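Local coordinates for periplasmic binding protein (Veillonella parvula, PDB 4N01) that probably captures a solute such as a metal complex in the periplasm for an ABC importer, at residues S43-S47 against K174-I178; M69-T73 against T129-F135; A72-M76 against W153-M158; M77-L82 against F179-A185; E94-L100 against V318-D322. All blocks are in the same frame, centred on the assembly; numbering follows the deposited sequence.

Interaction 1 of 5, residues S43-S47 against K174-I178; sequences SVTWS and KLGEI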
# COMPACT_ATOMS: atom_id res chain seq x y z
N SER A 43 12.30 -26.27 -3.06
CA SER A 43 11.06 -25.59 -3.37
C SER A 43 11.01 -24.27 -2.62
O SER A 43 11.68 -24.09 -1.60
CB SER A 43 9.85 -26.43 -2.95
OG SER A 43 9.73 -27.59 -3.75
N VAL A 44 10.21 -23.34 -3.13
CA VAL A 44 9.87 -22.14 -2.41
C VAL A 44 8.49 -22.41 -1.85
O VAL A 44 7.56 -22.76 -2.59
CB VAL A 44 9.86 -20.92 -3.34
CG1 VAL A 44 9.39 -19.66 -2.60
CG2 VAL A 44 11.26 -20.71 -3.92
N THR A 45 8.35 -22.32 -0.53
CA THR A 45 7.11 -22.74 0.12
C THR A 45 6.51 -21.63 0.98
O THR A 45 7.22 -20.76 1.48
CB THR A 45 7.34 -23.98 1.01
OG1 THR A 45 8.25 -23.66 2.06
CG2 THR A 45 7.90 -25.14 0.18
N TRP A 46 5.19 -21.67 1.13
CA TRP A 46 4.50 -20.69 1.98
C TRP A 46 3.11 -21.21 2.31
O TRP A 46 2.70 -22.24 1.77
CB TRP A 46 4.43 -19.31 1.30
CG TRP A 46 3.48 -19.21 0.14
CD1 TRP A 46 2.19 -18.73 0.17
CD2 TRP A 46 3.73 -19.57 -1.23
NE1 TRP A 46 1.63 -18.77 -1.08
CE2 TRP A 46 2.56 -19.28 -1.97
CE3 TRP A 46 4.84 -20.11 -1.91
CZ2 TRP A 46 2.46 -19.50 -3.34
CZ3 TRP A 46 4.74 -20.34 -3.28
CH2 TRP A 46 3.56 -20.04 -3.98
N SER A 47 2.41 -20.52 3.20
CA SER A 47 1.05 -20.89 3.59
C SER A 47 0.13 -19.67 3.56
O SER A 47 0.56 -18.55 3.81
CB SER A 47 1.02 -21.45 5.02
OG SER A 47 1.77 -22.65 5.11
N LYS A 174 10.50 -12.47 -1.08
CA LYS A 174 9.74 -13.72 -1.22
C LYS A 174 9.11 -13.83 -2.61
O LYS A 174 9.15 -14.89 -3.25
CB LYS A 174 8.63 -13.78 -0.16
CG LYS A 174 7.92 -15.13 -0.08
CD LYS A 174 8.86 -16.23 0.43
CE LYS A 174 8.07 -17.49 0.73
NZ LYS A 174 8.94 -18.56 1.28
N LEU A 175 8.51 -12.74 -3.07
CA LEU A 175 7.93 -12.71 -4.42
C LEU A 175 9.01 -13.00 -5.44
O LEU A 175 8.82 -13.81 -6.37
CB LEU A 175 7.27 -11.35 -4.70
CG LEU A 175 6.60 -11.14 -6.06
CD1 LEU A 175 5.52 -12.17 -6.33
CD2 LEU A 175 6.00 -9.74 -6.11
N GLY A 176 10.17 -12.37 -5.25
CA GLY A 176 11.34 -12.63 -6.08
C GLY A 176 11.73 -14.10 -6.07
O GLY A 176 11.98 -14.67 -7.13
N GLU A 177 11.78 -14.71 -4.89
CA GLU A 177 12.13 -16.13 -4.80
C GLU A 177 11.12 -17.00 -5.56
O GLU A 177 11.50 -17.92 -6.28
CB GLU A 177 12.24 -16.56 -3.34
CG GLU A 177 13.43 -15.93 -2.61
CD GLU A 177 13.42 -16.17 -1.11
OE1 GLU A 177 12.33 -16.36 -0.52
OE2 GLU A 177 14.52 -16.16 -0.51
N ILE A 178 9.83 -16.71 -5.39
CA ILE A 178 8.78 -17.48 -6.07
C ILE A 178 8.98 -17.45 -7.59
O ILE A 178 8.77 -18.45 -8.29
CB ILE A 178 7.36 -16.94 -5.72
CG1 ILE A 178 7.03 -17.19 -4.24
CG2 ILE A 178 6.30 -17.62 -6.59
CD1 ILE A 178 5.77 -16.46 -3.75
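Ile-178 lays its terminal methyl over one face of the Trp-46 indole: CD1 sits 4.1 Å from the centroid of the Trp-46 six-membered ring and only 13° off its normal, a clear CH-pi contact. The branch behind it works on two fronts, since Ile-178 CG1 touches Trp-46 CZ3 at 4.0 Å and Val-44 CG1 at 3.8 Å. Both partners come from the same side of the strand, Val-44 crossing the isoleucine at about a right angle, and they hold it between an aromatic face and a branched aliphatic chain. The strand is the first arm of the antiparallel hairpin 44-50/53-59, and helix 165-178 ends against it, the two short axes 9.0 Å apart and crossing at -128°. The Trp-46 ring is tucked inward because CG stands between backbone N and carbonyl carbon (chi1 72°), and its NE1 is bonded to Ile-152 O in the edge strand of the first parallel sheet, so the indole bridges hairpin, helix and sheet. Lys-174 supplies the polar part. Its chain kinks at chi2 and then runs out past Val-44 in the opposite direction, bringing NZ to the Thr-45 carbonyl O at 2.8 Å with the donor tilted from the carbonyl plane. Only the end of the lysine chain, CE and NZ, meets the strand, Lys-174 CE resting on Trp-46 CB at 4.1 Å.

Interaction 2 of 5, residues M69-T73 against T129-F135; sequences MSQAT and TGWPDSF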
# COMPACT_ATOMS: atom_id res chain seq x y z
N MSE A 69 -4.70 -9.51 -8.58
CA MSE A 69 -6.06 -9.03 -8.34
C MSE A 69 -6.10 -7.62 -7.75
O MSE A 69 -7.19 -7.08 -7.52
CB MSE A 69 -6.78 -9.98 -7.38
CG MSE A 69 -6.91 -11.41 -7.87
SE MSE A 69 -8.24 -11.65 -9.27
CE MSE A 69 -9.83 -11.81 -8.13
N SER A 70 -4.94 -7.02 -7.49
CA SER A 70 -4.90 -5.69 -6.87
C SER A 70 -3.80 -4.84 -7.48
O SER A 70 -2.80 -5.37 -7.97
CB SER A 70 -4.65 -5.81 -5.36
OG SER A 70 -5.59 -6.70 -4.76
N GLN A 71 -3.97 -3.52 -7.45
CA GLN A 71 -2.95 -2.67 -8.06
C GLN A 71 -1.60 -2.76 -7.35
O GLN A 71 -0.55 -2.72 -8.00
CB GLN A 71 -3.40 -1.21 -8.13
CG GLN A 71 -2.35 -0.32 -8.79
CD GLN A 71 -2.88 1.05 -9.13
OE1 GLN A 71 -4.09 1.30 -9.09
NE2 GLN A 71 -1.97 1.97 -9.45
N ALA A 72 -1.63 -2.88 -6.02
CA ALA A 72 -0.41 -2.93 -5.23
C ALA A 72 0.45 -4.14 -5.60
O ALA A 72 1.66 -4.00 -5.82
CB ALA A 72 -0.71 -2.91 -3.74
N THR A 73 -0.15 -5.32 -5.69
CA THR A 73 0.61 -6.49 -6.10
C THR A 73 0.98 -6.44 -7.58
O THR A 73 2.00 -6.98 -7.99
CB THR A 73 -0.13 -7.81 -5.77
OG1 THR A 73 -1.46 -7.75 -6.30
CG2 THR A 73 -0.19 -8.04 -4.25
N THR A 129 -2.33 -13.35 -6.81
CA THR A 129 -1.93 -12.56 -5.65
C THR A 129 -2.77 -11.29 -5.58
O THR A 129 -3.36 -10.89 -6.59
CB THR A 129 -0.43 -12.19 -5.70
OG1 THR A 129 -0.06 -11.48 -4.51
CG2 THR A 129 -0.15 -11.31 -6.92
N GLY A 130 -2.83 -10.67 -4.41
CA GLY A 130 -3.66 -9.48 -4.22
C GLY A 130 -3.94 -9.24 -2.75
O GLY A 130 -3.46 -9.99 -1.89
N TRP A 131 -4.69 -8.19 -2.44
CA TRP A 131 -5.19 -7.99 -1.09
C TRP A 131 -6.10 -9.17 -0.73
O TRP A 131 -6.70 -9.77 -1.62
CB TRP A 131 -5.96 -6.67 -1.00
CG TRP A 131 -5.10 -5.45 -0.95
CD1 TRP A 131 -4.68 -4.69 -2.02
CD2 TRP A 131 -4.55 -4.83 0.22
NE1 TRP A 131 -3.90 -3.64 -1.57
CE2 TRP A 131 -3.81 -3.70 -0.20
CE3 TRP A 131 -4.61 -5.12 1.59
CZ2 TRP A 131 -3.14 -2.86 0.69
CZ3 TRP A 131 -3.95 -4.28 2.48
CH2 TRP A 131 -3.22 -3.17 2.03
N PRO A 132 -6.17 -9.52 0.56
CA PRO A 132 -6.98 -10.64 1.05
C PRO A 132 -8.43 -10.63 0.56
O PRO A 132 -8.96 -11.70 0.26
CB PRO A 132 -6.94 -10.45 2.57
CG PRO A 132 -5.60 -9.87 2.81
CD PRO A 132 -5.36 -8.93 1.63
N ASP A 133 -9.06 -9.46 0.48
CA ASP A 133 -10.46 -9.39 0.02
C ASP A 133 -10.67 -9.91 -1.41
O ASP A 133 -11.78 -10.32 -1.76
CB ASP A 133 -11.00 -7.97 0.15
CG ASP A 133 -11.60 -7.70 1.51
OD1 ASP A 133 -11.21 -8.40 2.47
OD2 ASP A 133 -12.47 -6.81 1.61
N SER A 134 -9.61 -9.91 -2.21
CA SER A 134 -9.64 -10.44 -3.58
C SER A 134 -10.02 -11.91 -3.60
O SER A 134 -10.44 -12.43 -4.64
CB SER A 134 -8.25 -10.32 -4.24
OG SER A 134 -7.76 -8.99 -4.17
N PHE A 135 -9.84 -12.58 -2.47
CA PHE A 135 -10.05 -14.03 -2.42
C PHE A 135 -11.21 -14.38 -1.51
O PHE A 135 -11.36 -15.52 -1.07
CB PHE A 135 -8.74 -14.70 -1.99
CG PHE A 135 -7.58 -14.33 -2.87
CD1 PHE A 135 -7.45 -14.89 -4.14
CD2 PHE A 135 -6.65 -13.38 -2.46
CE1 PHE A 135 -6.40 -14.53 -4.97
CE2 PHE A 135 -5.58 -13.02 -3.29
CZ PHE A 135 -5.46 -13.60 -4.55
O HOH W 1 -3.88 -2.00 -4.36
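Met-69, a selenomethionine, starts with its CB pressed against Ser-134 CB at 3.5 Å, tighter than an ordinary carbon contact. CG comes next, 3.8 Å from Thr-129 O, and also meets Phe-135 CZ at 4.2 Å, approaching that ring obliquely. Bends at chi2 and chi3 (-75° and -83°) then fold the chain back beyond SE, and the terminal CE reaches the carbonyl Ser-134 O at 3.6 Å. The backbone of the same residue is equally engaged: Met-69 N donates to Thr-129 O at 2.8 Å, nearly straight, where the neighbouring parallel strands 66-68 and 127-129 run out into loops. One residue on, Ser-70 OG accepts the Trp-131 N-H at 2.9 Å and also lies at the edge of the indole, near its plane. At the next atom of the same edge, a water accepts from Trp-131 NE1 and from Ala-72 N. Trp-131 O is gripped from one face by two donors, Ser-134 N and Ser-134 OG. Thr-73 and Thr-129 meet tip to tip, Thr-73 CG2 3.5 Å from Thr-129 OG1, which is hydrogen-bonded to Trp-153 O. Main-chain donors and hydroxyls thus pin the backbone at Trp-131, whereas the water steadies its indole.

Interaction 3 of 5, residues A72-M76 against W153-M158; sequences ATTEM and WIPESM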
# COMPACT_ATOMS: atom_id res chain seq x y z
N ALA A 72 -1.63 -2.88 -6.02
CA ALA A 72 -0.41 -2.93 -5.23
C ALA A 72 0.45 -4.14 -5.60
O ALA A 72 1.66 -4.00 -5.82
CB ALA A 72 -0.71 -2.91 -3.74
N THR A 73 -0.15 -5.32 -5.69
CA THR A 73 0.61 -6.49 -6.10
C THR A 73 0.98 -6.44 -7.58
O THR A 73 2.00 -6.98 -7.99
CB THR A 73 -0.13 -7.81 -5.77
OG1 THR A 73 -1.46 -7.75 -6.30
CG2 THR A 73 -0.19 -8.04 -4.25
N THR A 74 0.15 -5.78 -8.40
CA THR A 74 0.53 -5.56 -9.80
C THR A 74 1.82 -4.76 -9.90
O THR A 74 2.72 -5.12 -10.67
CB THR A 74 -0.58 -4.84 -10.58
OG1 THR A 74 -1.69 -5.73 -10.78
CG2 THR A 74 -0.08 -4.36 -11.96
N GLU A 75 1.92 -3.69 -9.11
CA GLU A 75 3.13 -2.88 -9.13
C GLU A 75 4.34 -3.64 -8.59
O GLU A 75 5.43 -3.53 -9.15
CB GLU A 75 2.90 -1.51 -8.44
CG GLU A 75 1.84 -0.70 -9.21
CD GLU A 75 1.60 0.72 -8.69
OE1 GLU A 75 2.06 1.06 -7.57
OE2 GLU A 75 0.94 1.50 -9.42
N MSE A 76 4.13 -4.43 -7.54
CA MSE A 76 5.21 -5.25 -6.99
C MSE A 76 5.76 -6.18 -8.05
O MSE A 76 6.97 -6.30 -8.22
CB MSE A 76 4.72 -6.05 -5.78
CG MSE A 76 4.44 -5.16 -4.59
SE MSE A 76 3.60 -6.15 -3.14
CE MSE A 76 5.07 -7.33 -2.71
N TRP A 153 -0.76 -16.37 -3.18
CA TRP A 153 0.23 -15.77 -2.29
C TRP A 153 -0.19 -14.36 -1.96
O TRP A 153 -0.57 -13.60 -2.85
CB TRP A 153 1.60 -15.71 -2.97
CG TRP A 153 2.63 -15.04 -2.12
CD1 TRP A 153 3.27 -15.57 -1.04
CD2 TRP A 153 3.13 -13.70 -2.27
NE1 TRP A 153 4.14 -14.66 -0.51
CE2 TRP A 153 4.08 -13.50 -1.25
CE3 TRP A 153 2.87 -12.66 -3.17
CZ2 TRP A 153 4.77 -12.30 -1.10
CZ3 TRP A 153 3.56 -11.47 -3.02
CH2 TRP A 153 4.50 -11.30 -1.99
N ILE A 154 -0.11 -14.00 -0.69
CA ILE A 154 -0.47 -12.64 -0.26
C ILE A 154 0.67 -12.04 0.54
O ILE A 154 1.18 -12.69 1.47
CB ILE A 154 -1.73 -12.68 0.64
CG1 ILE A 154 -2.92 -13.24 -0.15
CG2 ILE A 154 -2.05 -11.28 1.18
CD1 ILE A 154 -4.12 -13.53 0.71
N PRO A 155 1.11 -10.82 0.17
CA PRO A 155 2.16 -10.16 0.95
C PRO A 155 1.81 -10.12 2.44
O PRO A 155 0.68 -9.77 2.81
CB PRO A 155 2.20 -8.75 0.36
CG PRO A 155 1.77 -8.94 -1.09
CD PRO A 155 0.71 -10.04 -1.02
N GLU A 156 2.76 -10.49 3.28
CA GLU A 156 2.55 -10.40 4.72
C GLU A 156 2.24 -8.97 5.15
O GLU A 156 1.58 -8.76 6.17
CB GLU A 156 3.78 -10.91 5.48
CG GLU A 156 4.01 -12.41 5.34
CD GLU A 156 2.94 -13.24 6.03
OE1 GLU A 156 2.48 -12.84 7.12
OE2 GLU A 156 2.55 -14.30 5.48
N SER A 157 2.71 -8.00 4.38
CA SER A 157 2.52 -6.59 4.76
C SER A 157 1.05 -6.20 4.66
O SER A 157 0.63 -5.15 5.17
CB SER A 157 3.42 -5.66 3.92
OG SER A 157 3.16 -5.82 2.53
N MSE A 158 0.27 -7.04 4.00
CA MSE A 158 -1.15 -6.81 3.82
C MSE A 158 -2.01 -7.66 4.75
O MSE A 158 -3.24 -7.63 4.65
CB MSE A 158 -1.54 -7.09 2.37
CG MSE A 158 -0.81 -6.24 1.36
SE MSE A 158 -1.31 -6.79 -0.44
CE MSE A 158 -0.12 -5.54 -1.30
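Met-76 and Trp-153 meet at about a right angle, the selenomethionine methyl coming up to the rim of the indole. The setting is the first alpha/beta lobe, where helix 71-79 packs against the chain leaving strand 151-153, the last strand on that side of the parallel sheet. Met-76 CE lies 4.1 Å from Trp-153 CH2 and close to the ring plane, an edge approach, while Pro-155 N sits above one face of the same indole. Met-76 is straight as far as SE and turns only at the last bond (chi3 66°), which carries the methyl toward the tryptophan and leaves SE beside Pro-155 CG at 3.9 Å.

Pro-155 CG is the common partner of Thr-73 and Met-76. Thr-73 stands across the proline roughly perpendicular, with Thr-73 CG2 3.8 Å from Pro-155 CG; the hydroxyl of that threonine is turned elsewhere and bonds to Ser-68 OG. Met-158 enters from the other end of the loop, its chain extended beyond CG (chi2 176°, chi3 -177°), and slides past Met-76 in the opposite direction. The two selenomethionines therefore interleave, one reaching from the helix and one toward it. Apolar contacts carry the whole interface; part of the loop's polar anchoring comes from Asp-171 of helix 165-178, which accepts bonds from the backbone N atoms of Glu-156 and Ser-157. At the far end of the extended chain, the Met-158 CE methyl reaches Thr-73 CG2 at 3.9 Å and comes nearer still to Ala-72, its CE lying 3.6 Å from Ala-72 CB.

Interaction 4 of 5, residues M77-L82 against F179-A185; sequences MLQLGL and FGVKPKA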
# COMPACT_ATOMS: atom_id res chain seq x y z
N MSE A 77 4.86 -6.83 -8.78
CA MSE A 77 5.29 -7.77 -9.81
C MSE A 77 5.99 -7.07 -10.97
O MSE A 77 7.01 -7.55 -11.47
CB MSE A 77 4.11 -8.62 -10.29
CG MSE A 77 3.61 -9.60 -9.23
SE MSE A 77 2.43 -10.92 -10.02
CE MSE A 77 3.71 -11.82 -11.18
N LEU A 78 5.46 -5.92 -11.39
CA LEU A 78 6.09 -5.18 -12.50
C LEU A 78 7.47 -4.66 -12.11
O LEU A 78 8.40 -4.61 -12.93
CB LEU A 78 5.18 -4.03 -12.96
CG LEU A 78 3.86 -4.46 -13.61
CD1 LEU A 78 2.96 -3.25 -13.83
CD2 LEU A 78 4.09 -5.19 -14.95
N GLN A 79 7.62 -4.28 -10.84
CA GLN A 79 8.89 -3.74 -10.36
C GLN A 79 9.98 -4.81 -10.48
O GLN A 79 11.14 -4.50 -10.77
CB GLN A 79 8.75 -3.26 -8.91
CG GLN A 79 10.00 -2.62 -8.32
CD GLN A 79 10.33 -1.28 -8.95
OE1 GLN A 79 9.53 -0.34 -8.88
NE2 GLN A 79 11.50 -1.19 -9.57
N LEU A 80 9.60 -6.07 -10.28
CA LEU A 80 10.54 -7.19 -10.36
C LEU A 80 10.74 -7.66 -11.81
O LEU A 80 11.43 -8.65 -12.06
CB LEU A 80 10.08 -8.37 -9.48
CG LEU A 80 10.07 -8.09 -7.98
CD1 LEU A 80 9.72 -9.35 -7.19
CD2 LEU A 80 11.42 -7.57 -7.54
N GLY A 81 10.13 -6.95 -12.75
CA GLY A 81 10.29 -7.25 -14.16
C GLY A 81 9.53 -8.47 -14.64
O GLY A 81 9.96 -9.16 -15.56
N LEU A 82 8.37 -8.73 -14.03
CA LEU A 82 7.67 -9.99 -14.23
C LEU A 82 6.54 -9.99 -15.27
O LEU A 82 5.74 -10.91 -15.29
CB LEU A 82 7.14 -10.52 -12.90
CG LEU A 82 8.25 -10.86 -11.90
CD1 LEU A 82 7.64 -11.29 -10.57
CD2 LEU A 82 9.18 -11.95 -12.45
N PHE A 179 9.43 -16.30 -8.10
CA PHE A 179 9.55 -16.13 -9.54
C PHE A 179 10.96 -16.32 -10.08
O PHE A 179 11.23 -16.00 -11.23
CB PHE A 179 8.94 -14.79 -9.96
CG PHE A 179 7.44 -14.82 -10.05
CD1 PHE A 179 6.81 -15.13 -11.26
CD2 PHE A 179 6.66 -14.62 -8.92
CE1 PHE A 179 5.43 -15.19 -11.34
CE2 PHE A 179 5.28 -14.69 -8.98
CZ PHE A 179 4.66 -14.98 -10.20
N GLY A 180 11.85 -16.86 -9.25
CA GLY A 180 13.21 -17.13 -9.68
C GLY A 180 14.02 -15.88 -10.00
O GLY A 180 14.97 -15.95 -10.79
N VAL A 181 13.66 -14.75 -9.40
CA VAL A 181 14.41 -13.51 -9.59
C VAL A 181 14.82 -12.87 -8.26
O VAL A 181 14.73 -11.65 -8.09
CB VAL A 181 13.63 -12.50 -10.47
CG1 VAL A 181 13.45 -13.05 -11.88
CG2 VAL A 181 12.28 -12.16 -9.85
N LYS A 182 15.25 -13.69 -7.31
CA LYS A 182 15.68 -13.18 -6.01
C LYS A 182 16.73 -12.04 -6.07
O LYS A 182 16.59 -11.05 -5.34
CB LYS A 182 16.14 -14.31 -5.07
CG LYS A 182 16.38 -13.86 -3.63
CD LYS A 182 16.92 -15.00 -2.75
CE LYS A 182 17.30 -14.48 -1.37
NZ LYS A 182 18.24 -15.42 -0.68
N PRO A 183 17.75 -12.16 -6.96
CA PRO A 183 18.73 -11.07 -7.00
C PRO A 183 18.13 -9.72 -7.41
O PRO A 183 18.53 -8.68 -6.89
CB PRO A 183 19.74 -11.53 -8.06
CG PRO A 183 19.65 -13.02 -8.03
CD PRO A 183 18.19 -13.33 -7.75
N LYS A 184 17.18 -9.75 -8.33
CA LYS A 184 16.46 -8.54 -8.73
C LYS A 184 15.74 -7.91 -7.53
O LYS A 184 15.77 -6.69 -7.35
CB LYS A 184 15.45 -8.88 -9.83
CG LYS A 184 14.63 -7.71 -10.32
CD LYS A 184 15.35 -6.97 -11.43
CE LYS A 184 14.50 -5.84 -11.98
NZ LYS A 184 14.97 -5.45 -13.35
N ALA A 185 15.09 -8.73 -6.72
CA ALA A 185 14.40 -8.22 -5.54
C ALA A 185 15.39 -7.68 -4.52
O ALA A 185 15.14 -6.65 -3.89
CB ALA A 185 13.52 -9.31 -4.91
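Phe-179 carries Leu-82 on one face of its ring: the CD1 methyl lies 4.0 Å from the Phe-179 centroid, 26° off the normal, in a CH-pi contact shifted toward the CG side of the ring. At the far end of the same ring Met-77 arrives obliquely, neither squarely over the face nor at the edge. Its CE is 3.4 Å from Phe-179 CZ, and its SE stands 5.4 Å from the Phe-179 centroid, 42° off the normal, an oblique Met-aromatic contact. The ring thus has a leucine near its root and a selenomethionine near its tip, and beyond the two segments it meets Phe-127 edge-to-face. The bend at chi3 of Met-77 (65°) brings CE to the ring, the two side chains crossing at about a right angle.

Farther along, Leu-82 and Val-181 run past each other in opposite directions, CD2 of Leu-82 4.1 Å from CG2 of Val-181. Leu-80 reaches toward helix 182-203, where its CD2 packs on Ala-185 CA at 3.6 Å. Lys-184 lies alongside with its aliphatic part, CG placed 3.8 Å from the backbone Leu-80 O and CE 3.8 Å from Gln-79 O.

Both backbones turn through glycine here. Gly-81, with positive phi, closes helix 71-79, and Gly-180 does the same for helix 165-178, its N bonded to Glu-177 O and Val-181 N to Gly-176 O. A Schellman motif ends each of the two helices, the second just where the chain starts helix 182-203, the long connecting helix expected of a helical-backbone periplasmic binding protein.

Interaction 5 of 5, residues E94-L100 against V318-D322; sequences EEIYPPL and VRTVD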
# COMPACT_ATOMS: atom_id res chain seq x y z
N GLU A 94 -5.74 3.68 -9.34
CA GLU A 94 -5.20 5.01 -9.61
C GLU A 94 -4.14 4.87 -10.69
O GLU A 94 -3.84 3.75 -11.11
CB GLU A 94 -4.60 5.61 -8.33
CG GLU A 94 -3.73 4.65 -7.52
CD GLU A 94 -3.06 5.31 -6.30
OE1 GLU A 94 -2.06 6.04 -6.50
OE2 GLU A 94 -3.53 5.10 -5.15
N GLU A 95 -3.58 6.00 -11.15
CA GLU A 95 -2.54 5.97 -12.17
C GLU A 95 -1.41 5.04 -11.76
O GLU A 95 -0.95 5.07 -10.62
CB GLU A 95 -1.97 7.38 -12.43
CG GLU A 95 -0.89 7.43 -13.53
CD GLU A 95 -0.10 8.73 -13.55
OE1 GLU A 95 0.08 9.36 -12.48
OE2 GLU A 95 0.36 9.13 -14.65
N ILE A 96 -0.97 4.20 -12.70
CA ILE A 96 0.13 3.27 -12.44
C ILE A 96 1.38 4.09 -12.15
O ILE A 96 1.60 5.13 -12.77
CB ILE A 96 0.36 2.37 -13.67
CG1 ILE A 96 -0.91 1.57 -13.96
CG2 ILE A 96 1.56 1.44 -13.45
CD1 ILE A 96 -1.40 0.75 -12.78
N TYR A 97 2.18 3.65 -11.18
CA TYR A 97 3.46 4.29 -10.88
C TYR A 97 4.23 4.47 -12.19
O TYR A 97 4.49 3.49 -12.90
CB TYR A 97 4.22 3.39 -9.91
CG TYR A 97 5.37 4.02 -9.17
CD1 TYR A 97 5.23 5.27 -8.58
CD2 TYR A 97 6.59 3.36 -9.05
CE1 TYR A 97 6.29 5.86 -7.89
CE2 TYR A 97 7.65 3.94 -8.37
CZ TYR A 97 7.49 5.18 -7.79
OH TYR A 97 8.53 5.77 -7.11
N PRO A 98 4.57 5.72 -12.54
CA PRO A 98 5.06 6.02 -13.90
C PRO A 98 6.23 5.16 -14.41
O PRO A 98 6.19 4.79 -15.59
CB PRO A 98 5.42 7.51 -13.81
CG PRO A 98 4.43 8.04 -12.83
CD PRO A 98 4.33 6.95 -11.77
N PRO A 99 7.21 4.81 -13.56
CA PRO A 99 8.26 3.92 -14.10
C PRO A 99 7.74 2.55 -14.56
O PRO A 99 8.45 1.85 -15.28
CB PRO A 99 9.21 3.74 -12.91
CG PRO A 99 9.02 4.98 -12.09
CD PRO A 99 7.56 5.31 -12.21
N LEU A 100 6.53 2.18 -14.15
CA LEU A 100 6.02 0.83 -14.42
C LEU A 100 4.93 0.82 -15.50
O LEU A 100 4.42 -0.24 -15.85
CB LEU A 100 5.46 0.21 -13.14
CG LEU A 100 6.42 0.14 -11.94
CD1 LEU A 100 5.72 -0.45 -10.72
CD2 LEU A 100 7.65 -0.67 -12.31
N VAL A 318 5.50 -0.52 -3.92
CA VAL A 318 6.87 -0.23 -4.33
C VAL A 318 7.16 1.26 -4.24
O VAL A 318 8.23 1.71 -4.61
CB VAL A 318 7.15 -0.72 -5.76
CG1 VAL A 318 6.93 -2.22 -5.85
CG2 VAL A 318 6.25 0.02 -6.74
N ARG A 319 6.20 2.02 -3.71
CA ARG A 319 6.33 3.48 -3.73
C ARG A 319 6.77 4.08 -2.41
O ARG A 319 6.96 5.30 -2.33
CB ARG A 319 5.00 4.13 -4.10
CG ARG A 319 4.35 3.60 -5.38
CD ARG A 319 3.18 4.50 -5.71
NE ARG A 319 2.35 3.95 -6.77
CZ ARG A 319 1.53 4.68 -7.53
NH1 ARG A 319 1.47 6.00 -7.36
NH2 ARG A 319 0.80 4.09 -8.45
N THR A 320 6.91 3.26 -1.38
CA THR A 320 7.02 3.80 -0.02
C THR A 320 8.19 4.74 0.21
O THR A 320 8.00 5.88 0.67
CB THR A 320 7.07 2.70 1.07
OG1 THR A 320 5.98 1.79 0.87
CG2 THR A 320 6.94 3.33 2.44
N VAL A 321 9.40 4.27 -0.05
CA VAL A 321 10.57 5.09 0.26
C VAL A 321 10.61 6.35 -0.62
O VAL A 321 10.98 7.43 -0.15
CB VAL A 321 11.88 4.27 0.16
CG1 VAL A 321 13.09 5.18 0.24
CG2 VAL A 321 11.91 3.25 1.31
N ASP A 322 10.18 6.22 -1.87
CA ASP A 322 10.07 7.38 -2.76
C ASP A 322 9.12 8.44 -2.18
O ASP A 322 9.44 9.63 -2.17
CB ASP A 322 9.59 6.95 -4.15
CG ASP A 322 9.46 8.12 -5.10
OD1 ASP A 322 10.50 8.58 -5.62
OD2 ASP A 322 8.32 8.57 -5.33
O HOH W 2 -1.06 7.10 -8.68
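Arg-319 reaches across to the loop of Glu-95 with NH2, which donates to Glu-95 O at 3.0 Å; the N-H...O angle is 157°, and the bond lies both in the carbonyl plane and in the plane of the guanidinium. The same nitrogen forms a salt bridge with Glu-75 OE2 on helix 71-79. That carboxylate oxygen also accepts from Tyr-97 N, which explains why two donors, Tyr-97 N and Arg-319 NH2, can stand only 3.1 Å apart: they converge on one acceptor. NH1 is served by a water that accepts from it and donates in turn to Glu-94 OE1 at 2.6 Å and to Glu-95 O at 2.8 Å. Glu-94 OE1 also pairs with Ser-312 OG; its direct link to Arg-319 is a long salt bridge, 3.6 Å from NH1, with no N-H pointed at it. In fold terms, a loop of the first lobe here meets the start of helix 320-332, the C-terminal helix that packs beside the long helix 182-203. The extended Arg-319 chain runs over one face of Tyr-97, CG 3.9 Å from the ring centroid, while Pro-99 CD covers the opposite face; a bound glycerol lies next to this tyrosine. Tyr-97 OH lies near the Asp-322 carboxylate, but at an angle too poor for a hydrogen bond. Val-318 CG2 touches Leu-100 CD1 at 4.0 Å and Tyr-97 CD2 at 4.1 Å.

Overall arrangement
Helix 71-79 runs through the set: interactions 2, 3 and 4 take overlapping, then adjoining, parts of it, and Gln-71, Glu-75 and Gln-79 on it touch interaction 5. Interactions 2 and 3 lie closest, centres about 7 Å apart, at the ends of neighbouring strands 127-129 and 151-153. Interaction 1 adds the N-terminal hairpin, about 13 Å from interaction 3 centre to centre and joined to it through Trp-153; along the chain it encloses interactions 2 and 3. Interaction 4 adjoins it where helices 165-178 and 182-203 follow one another. Interaction 5, about 24 Å from interaction 1 centre to centre, ties the first lobe to the C-terminal helix, consistent with two lobes held on a helical backbone.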